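Local structure of glycerol dehydrogenase (Schizosaccharomyces pombe, 1TA9) at residues T236-E241 with E348-E353; L311-A316 with H399-K404. The protein catalyses the NAD-dependent oxidation of glycerol to dihydroxyacetone, probably with zinc as cofactor, for the assimilation of glycerol. All blocks are in the same frame, centred on the assembly; numbering follows the deposited sequence.

Contact 1: residues T236-E241 with E348-E353. With K (potassium ion), chain J.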
loop_
_atom_site.group_PDB
_atom_site.type_symbol
_atom_site.label_atom_id
_atom_site.label_comp_id
_atom_site.label_asym_id
_atom_site.label_seq_id
_atom_site.Cartn_x
_atom_site.Cartn_y
_atom_site.Cartn_z
ATOM N N THR B 236 -13.022 -11.165 -24.918
ATOM C CA THR B 236 -13.950 -11.839 -24.020
ATOM C C THR B 236 -14.247 -11.087 -22.725
ATOM O O THR B 236 -15.408 -10.805 -22.427
ATOM C CB THR B 236 -13.454 -13.251 -23.654
ATOM O OG1 THR B 236 -13.323 -14.031 -24.847
ATOM C CG2 THR B 236 -14.439 -13.936 -22.716
ATOM N N TRP B 237 -13.212 -10.770 -21.954
ATOM C CA TRP B 237 -13.424 -10.066 -20.699
ATOM C C TRP B 237 -14.055 -8.699 -20.943
ATOM O O TRP B 237 -14.984 -8.304 -20.238
ATOM C CB TRP B 237 -12.102 -9.895 -19.941
ATOM C CG TRP B 237 -12.258 -9.195 -18.623
ATOM C CD1 TRP B 237 -12.733 -9.730 -17.456
ATOM C CD2 TRP B 237 -11.961 -7.823 -18.344
ATOM N NE1 TRP B 237 -12.747 -8.771 -16.469
ATOM C CE2 TRP B 237 -12.278 -7.592 -16.987
ATOM C CE3 TRP B 237 -11.457 -6.765 -19.112
ATOM C CZ2 TRP B 237 -12.105 -6.343 -16.379
ATOM C CZ3 TRP B 237 -11.286 -5.518 -18.505
ATOM C CH2 TRP B 237 -11.611 -5.321 -17.151
ATOM N N VAL B 238 -13.559 -7.976 -21.943
ATOM C CA VAL B 238 -14.095 -6.655 -22.241
ATOM C C VAL B 238 -15.577 -6.701 -22.591
ATOM O O VAL B 238 -16.381 -5.969 -22.012
ATOM C CB VAL B 238 -13.344 -5.980 -23.412
ATOM C CG1 VAL B 238 -14.076 -4.702 -23.824
ATOM C CG2 VAL B 238 -11.907 -5.656 -22.996
ATOM N N GLU B 239 -15.948 -7.567 -23.530
ATOM C CA GLU B 239 -17.344 -7.647 -23.943
ATOM C C GLU B 239 -18.257 -8.204 -22.861
ATOM O O GLU B 239 -19.304 -7.620 -22.575
ATOM C CB GLU B 239 -17.475 -8.466 -25.235
ATOM C CG GLU B 239 -16.736 -7.837 -26.413
ATOM C CD GLU B 239 -17.016 -8.530 -27.735
ATOM O OE1 GLU B 239 -18.034 -8.203 -28.386
ATOM O OE2 GLU B 239 -16.216 -9.409 -28.118
ATOM N N THR B 240 -17.866 -9.315 -22.246
ATOM C CA THR B 240 -18.689 -9.904 -21.195
ATOM C C THR B 240 -18.898 -8.951 -20.021
ATOM O O THR B 240 -20.005 -8.859 -19.485
ATOM C CB THR B 240 -18.098 -11.244 -20.714
ATOM O OG1 THR B 240 -18.464 -12.267 -21.648
ATOM C CG2 THR B 240 -18.623 -11.619 -19.323
ATOM N N GLU B 241 -17.856 -8.234 -19.613
ATOM C CA GLU B 241 -18.025 -7.282 -18.513
ATOM C C GLU B 241 -19.052 -6.220 -18.921
ATOM O O GLU B 241 -19.856 -5.780 -18.107
ATOM C CB GLU B 241 -16.693 -6.613 -18.161
ATOM C CG GLU B 241 -15.784 -7.469 -17.290
ATOM C CD GLU B 241 -16.351 -7.674 -15.893
ATOM O OE1 GLU B 241 -16.556 -8.834 -15.494
ATOM O OE2 GLU B 241 -16.590 -6.672 -15.189
ATOM N N GLU B 348 -16.257 2.969 -24.811
ATOM C CA GLU B 348 -16.483 2.892 -23.371
ATOM C C GLU B 348 -15.835 4.072 -22.636
ATOM O O GLU B 348 -15.997 4.231 -21.430
ATOM C CB GLU B 348 -15.959 1.572 -22.811
ATOM C CG GLU B 348 -16.858 0.373 -23.109
ATOM C CD GLU B 348 -16.482 -0.838 -22.281
ATOM O OE1 GLU B 348 -16.226 -0.668 -21.070
ATOM O OE2 GLU B 348 -16.443 -1.958 -22.827
ATOM N N ASP B 349 -15.097 4.893 -23.374
ATOM C CA ASP B 349 -14.455 6.083 -22.817
ATOM C C ASP B 349 -13.385 5.813 -21.752
ATOM O O ASP B 349 -13.320 6.520 -20.749
ATOM C CB ASP B 349 -15.523 7.015 -22.232
ATOM C CG ASP B 349 -15.072 8.467 -22.167
ATOM O OD1 ASP B 349 -15.506 9.185 -21.242
ATOM O OD2 ASP B 349 -14.298 8.900 -23.046
ATOM N N TRP B 350 -12.555 4.793 -21.951
ATOM C CA TRP B 350 -11.491 4.518 -20.986
ATOM C C TRP B 350 -10.475 5.650 -21.095
ATOM O O TRP B 350 -10.280 6.205 -22.173
ATOM C CB TRP B 350 -10.742 3.230 -21.328
ATOM C CG TRP B 350 -11.466 1.948 -21.116
ATOM C CD1 TRP B 350 -12.803 1.771 -20.930
ATOM C CD2 TRP B 350 -10.884 0.640 -21.141
ATOM N NE1 TRP B 350 -13.094 0.429 -20.844
ATOM C CE2 TRP B 350 -11.932 -0.287 -20.970
ATOM C CE3 TRP B 350 -9.574 0.164 -21.296
ATOM C CZ2 TRP B 350 -11.714 -1.672 -20.949
ATOM C CZ3 TRP B 350 -9.357 -1.216 -21.277
ATOM C CH2 TRP B 350 -10.424 -2.113 -21.103
ATOM N N PRO B 351 -9.827 6.018 -19.978
ATOM C CA PRO B 351 -8.829 7.087 -20.052
ATOM C C PRO B 351 -7.741 6.583 -21.012
ATOM O O PRO B 351 -7.554 5.368 -21.156
ATOM C CB PRO B 351 -8.329 7.185 -18.613
ATOM C CG PRO B 351 -9.554 6.853 -17.816
ATOM C CD PRO B 351 -10.110 5.656 -18.576
ATOM N N LEU B 352 -7.025 7.492 -21.662
ATOM C CA LEU B 352 -5.997 7.081 -22.611
ATOM C C LEU B 352 -4.964 6.098 -22.044
ATOM O O LEU B 352 -4.571 5.153 -22.727
ATOM C CB LEU B 352 -5.286 8.309 -23.189
ATOM C CG LEU B 352 -4.315 8.031 -24.340
ATOM C CD1 LEU B 352 -5.051 7.355 -25.496
ATOM C CD2 LEU B 352 -3.695 9.346 -24.799
ATOM N N GLU B 353 -4.525 6.305 -20.804
ATOM C CA GLU B 353 -3.539 5.395 -20.214
ATOM C C GLU B 353 -4.015 3.944 -20.245
ATOM O O GLU B 353 -3.238 3.036 -20.530
ATOM C CB GLU B 353 -3.218 5.800 -18.771
ATOM C CG GLU B 353 -2.328 7.031 -18.658
ATOM C CD GLU B 353 -0.941 6.814 -19.254
ATOM O OE1 GLU B 353 -0.193 5.954 -18.736
ATOM O OE2 GLU B 353 -0.597 7.505 -20.241
HETATM K K K J . -14.135 -13.562 -27.742
HETATM O O HOH W 1 -15.917 -3.683 -20.640
HETATM O O HOH W 2 -15.894 -11.995 -26.693
#

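Contact 2: residues L311-A316 with H399-K404. With ZN (zinc ion), chain I.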
loop_
_atom_site.group_PDB
_atom_site.type_symbol
_atom_site.label_atom_id
_atom_site.label_comp_id
_atom_site.label_asym_id
_atom_site.label_seq_id
_atom_site.Cartn_x
_atom_site.Cartn_y
_atom_site.Cartn_z
ATOM N N LEU B 311 -21.480 -11.019 -26.124
ATOM C CA LEU B 311 -20.708 -10.233 -27.073
ATOM C C LEU B 311 -21.252 -8.811 -26.996
ATOM O O LEU B 311 -22.399 -8.596 -26.593
ATOM C CB LEU B 311 -20.877 -10.777 -28.497
ATOM C CG LEU B 311 -20.406 -12.211 -28.755
ATOM C CD1 LEU B 311 -20.591 -12.559 -30.231
ATOM C CD2 LEU B 311 -18.937 -12.343 -28.352
ATOM N N ALA B 312 -20.430 -7.841 -27.370
ATOM C CA ALA B 312 -20.858 -6.452 -27.329
ATOM C C ALA B 312 -20.420 -5.699 -28.583
ATOM O O ALA B 312 -20.676 -6.146 -29.703
ATOM C CB ALA B 312 -20.309 -5.773 -26.071
ATOM N N ALA B 313 -19.755 -4.561 -28.400
ATOM C CA ALA B 313 -19.317 -3.761 -29.538
ATOM C C ALA B 313 -18.179 -4.376 -30.347
ATOM O O ALA B 313 -18.210 -4.346 -31.577
ATOM C CB ALA B 313 -18.919 -2.367 -29.072
ATOM N N ALA B 314 -17.181 -4.928 -29.665
ATOM C CA ALA B 314 -16.024 -5.509 -30.345
ATOM C C ALA B 314 -16.386 -6.402 -31.530
ATOM O O ALA B 314 -15.945 -6.160 -32.654
ATOM C CB ALA B 314 -15.166 -6.288 -29.352
ATOM N N HIS B 315 -17.187 -7.432 -31.289
ATOM C CA HIS B 315 -17.559 -8.329 -32.379
ATOM C C HIS B 315 -18.486 -7.695 -33.405
ATOM O O HIS B 315 -18.421 -8.020 -34.589
ATOM C CB HIS B 315 -18.159 -9.620 -31.824
ATOM C CG HIS B 315 -17.120 -10.632 -31.459
ATOM N ND1 HIS B 315 -16.237 -10.444 -30.418
ATOM C CD2 HIS B 315 -16.760 -11.792 -32.054
ATOM C CE1 HIS B 315 -15.373 -11.443 -30.389
ATOM N NE2 HIS B 315 -15.669 -12.274 -31.373
ATOM N N ALA B 316 -19.340 -6.783 -32.961
ATOM C CA ALA B 316 -20.237 -6.101 -33.885
ATOM C C ALA B 316 -19.371 -5.288 -34.851
ATOM O O ALA B 316 -19.646 -5.215 -36.052
ATOM C CB ALA B 316 -21.183 -5.187 -33.117
ATOM N N HIS B 399 -25.881 -3.821 -29.194
ATOM C CA HIS B 399 -27.075 -3.355 -28.501
ATOM C C HIS B 399 -27.201 -3.880 -27.071
ATOM O O HIS B 399 -28.112 -3.484 -26.343
ATOM C CB HIS B 399 -28.311 -3.710 -29.323
ATOM C CG HIS B 399 -28.297 -3.109 -30.694
ATOM N ND1 HIS B 399 -28.317 -1.748 -30.905
ATOM C CD2 HIS B 399 -28.196 -3.680 -31.917
ATOM C CE1 HIS B 399 -28.228 -1.505 -32.201
ATOM N NE2 HIS B 399 -28.152 -2.661 -32.836
ATOM N N ASN B 400 -26.293 -4.767 -26.666
ATOM C CA ASN B 400 -26.316 -5.292 -25.298
ATOM C C ASN B 400 -25.752 -4.238 -24.350
ATOM O O ASN B 400 -25.981 -4.289 -23.142
ATOM C CB ASN B 400 -25.482 -6.577 -25.171
ATOM C CG ASN B 400 -26.144 -7.774 -25.829
ATOM O OD1 ASN B 400 -27.362 -7.932 -25.767
ATOM N ND2 ASN B 400 -25.339 -8.634 -26.449
ATOM N N MET B 401 -25.009 -3.281 -24.903
ATOM C CA MET B 401 -24.419 -2.212 -24.098
ATOM C C MET B 401 -25.478 -1.186 -23.708
ATOM O O MET B 401 -26.352 -0.841 -24.508
ATOM C CB MET B 401 -23.290 -1.520 -24.871
ATOM C CG MET B 401 -22.093 -2.415 -25.142
ATOM S SD MET B 401 -20.803 -1.636 -26.133
ATOM C CE MET B 401 -20.038 -0.533 -24.932
ATOM N N SER B 402 -25.408 -0.702 -22.471
ATOM C CA SER B 402 -26.378 0.285 -22.011
ATOM C C SER B 402 -26.162 1.612 -22.748
ATOM O O SER B 402 -27.116 2.352 -22.988
ATOM C CB SER B 402 -26.270 0.480 -20.491
ATOM O OG SER B 402 -24.982 0.924 -20.113
ATOM N N LYS B 403 -24.912 1.906 -23.111
ATOM C CA LYS B 403 -24.601 3.129 -23.846
ATOM C C LYS B 403 -24.981 2.885 -25.309
ATOM O O LYS B 403 -24.656 1.842 -25.870
ATOM C CB LYS B 403 -23.107 3.468 -23.742
ATOM C CG LYS B 403 -22.750 4.854 -24.300
ATOM C CD LYS B 403 -21.256 5.181 -24.181
ATOM C CE LYS B 403 -20.808 5.298 -22.726
ATOM N NZ LYS B 403 -19.357 5.645 -22.613
ATOM N N LYS B 404 -25.668 3.844 -25.922
ATOM C CA LYS B 404 -26.110 3.697 -27.306
ATOM C C LYS B 404 -25.306 4.558 -28.275
ATOM O O LYS B 404 -24.803 5.622 -27.901
ATOM C CB LYS B 404 -27.598 4.035 -27.406
ATOM C CG LYS B 404 -28.474 3.220 -26.454
ATOM C CD LYS B 404 -28.279 1.722 -26.671
ATOM C CE LYS B 404 -29.077 0.893 -25.673
ATOM N NZ LYS B 404 -28.840 -0.564 -25.878
HETATM ZN ZN ZN I . -14.683 -14.182 -31.829
#

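Contact 1: residues T236-E241 with E348-E353
Val238 and Glu348 mark the nearest backbone approach, their CA atoms 9.9 Å apart, so side chains and a water must span the gap between the helix of 236-241 and the turn of 348-353. The turn has its own geometry: Asp349 ends the preceding helix in a Schellman motif at positive phi and hydrogen-bonds to Tyr274 and Asn293 of the second subunit, and Pro351 then takes the N-cap position of the next helix, where its missing N-H costs nothing. Val238 suits a buried helix face because its two methyls serve two neighbours. CG1, anti to the backbone N (chi1 171°), lies 3.8 Å from Glu348 OE2, while CG2 reaches the six-membered end of the Trp350 indole, 4.3 Å from CH2. The same CH2 comes near the plane of the Trp237 ring at its edge, 4.4 Å from CZ3. On one face of that ring sits Glu241 CG, one helical turn further along and offset toward the rim. The long reach of the two indoles suits this wide gap. A weak bond from Trp350 NE1 to Glu348 OE1, 3.3 Å and 163°, lies in the indole plane and ties ring and carboxylate together. Glu348 OE2, also bound by Gln344 NE2, meets water 1 at 2.8 Å, and the water in turn lies 2.7 Å from Val238 O. In the mainly helical part of this iron-containing alcohol dehydrogenase fold, the contact joins helix 223-245 to the turn between helices 333-347 and 352-364; Val238 rests on Thr341 and Gln344 of helix 333-347, Trp350 on its Val345.

Contact 2: residues L311-A316 with H399-K404
Asn400 ND2 donates to Leu311 O over 2.9 Å, a nearly straight bond (N-H...O 166°) that arrives close to the C=O axis and lies in the carboxamide plane of the asparagine. It forms where the backbones run nearest, the CA atoms of Ala312 and Asn400 being 5.9 Å apart, and asparagine fits because its short chain carries an N-H donor over just this span. With an alanine here, the Leu311 carbonyl would probably be left without this donor and the 399-404 loop without its polar tie to 311-316. Next to the bond the contact turns apolar. With CG beside the backbone N (chi1 -66°) and SD then carried on anti to CA (chi2 177°), Met401 lays CG at 3.9 Å from Ala312 CB and SD at 3.6 Å from Ala313 CB. Alanine methyls are small enough to admit the thioether at the start of helix 313-322, with Ala312 at its N-cap position. That helix carries a metal ligand of this iron-containing alcohol dehydrogenase family: His315 NE2 binds the zinc ion at 2.2 Å, joined there by Asp232 and His333. Leu311 CD2 rests 3.9 Å above one face of the imidazole, offset toward its rim, so the residue whose carbonyl Asn400 holds also packs on the zinc ligand. Within the loop, Lys404 folds back so that NZ donates to Met401 O, 2.9 Å away, while Lys403 NZ makes a salt bridge with Glu289 of the second subunit and Ser402 OG bonds Asn247 of the third.

In the fold
Contacts 1 and 2 have centres 11 Å apart, and their segments alternate along the chain. Glu239, on the helix of contact 1, joins them: its OE2 lies 2.5 Å from His315 ND1 and its OE1 2.6 Å from Ala312 N, both probable hydrogen bonds. One carboxylate thus probably orients the zinc-bound imidazole as a second-shell residue and holds the start of its helix. Glu239 OE2 also accepts from water 2, itself 2.6 Å from the potassium ion that Thr236 OG1 binds. Contact 2 lies closer to the substrate pocket, the Leu311 side chain being about 4 Å from bound glycerol against about 11 Å for Val238. Glu348 touches Met401, a second junction.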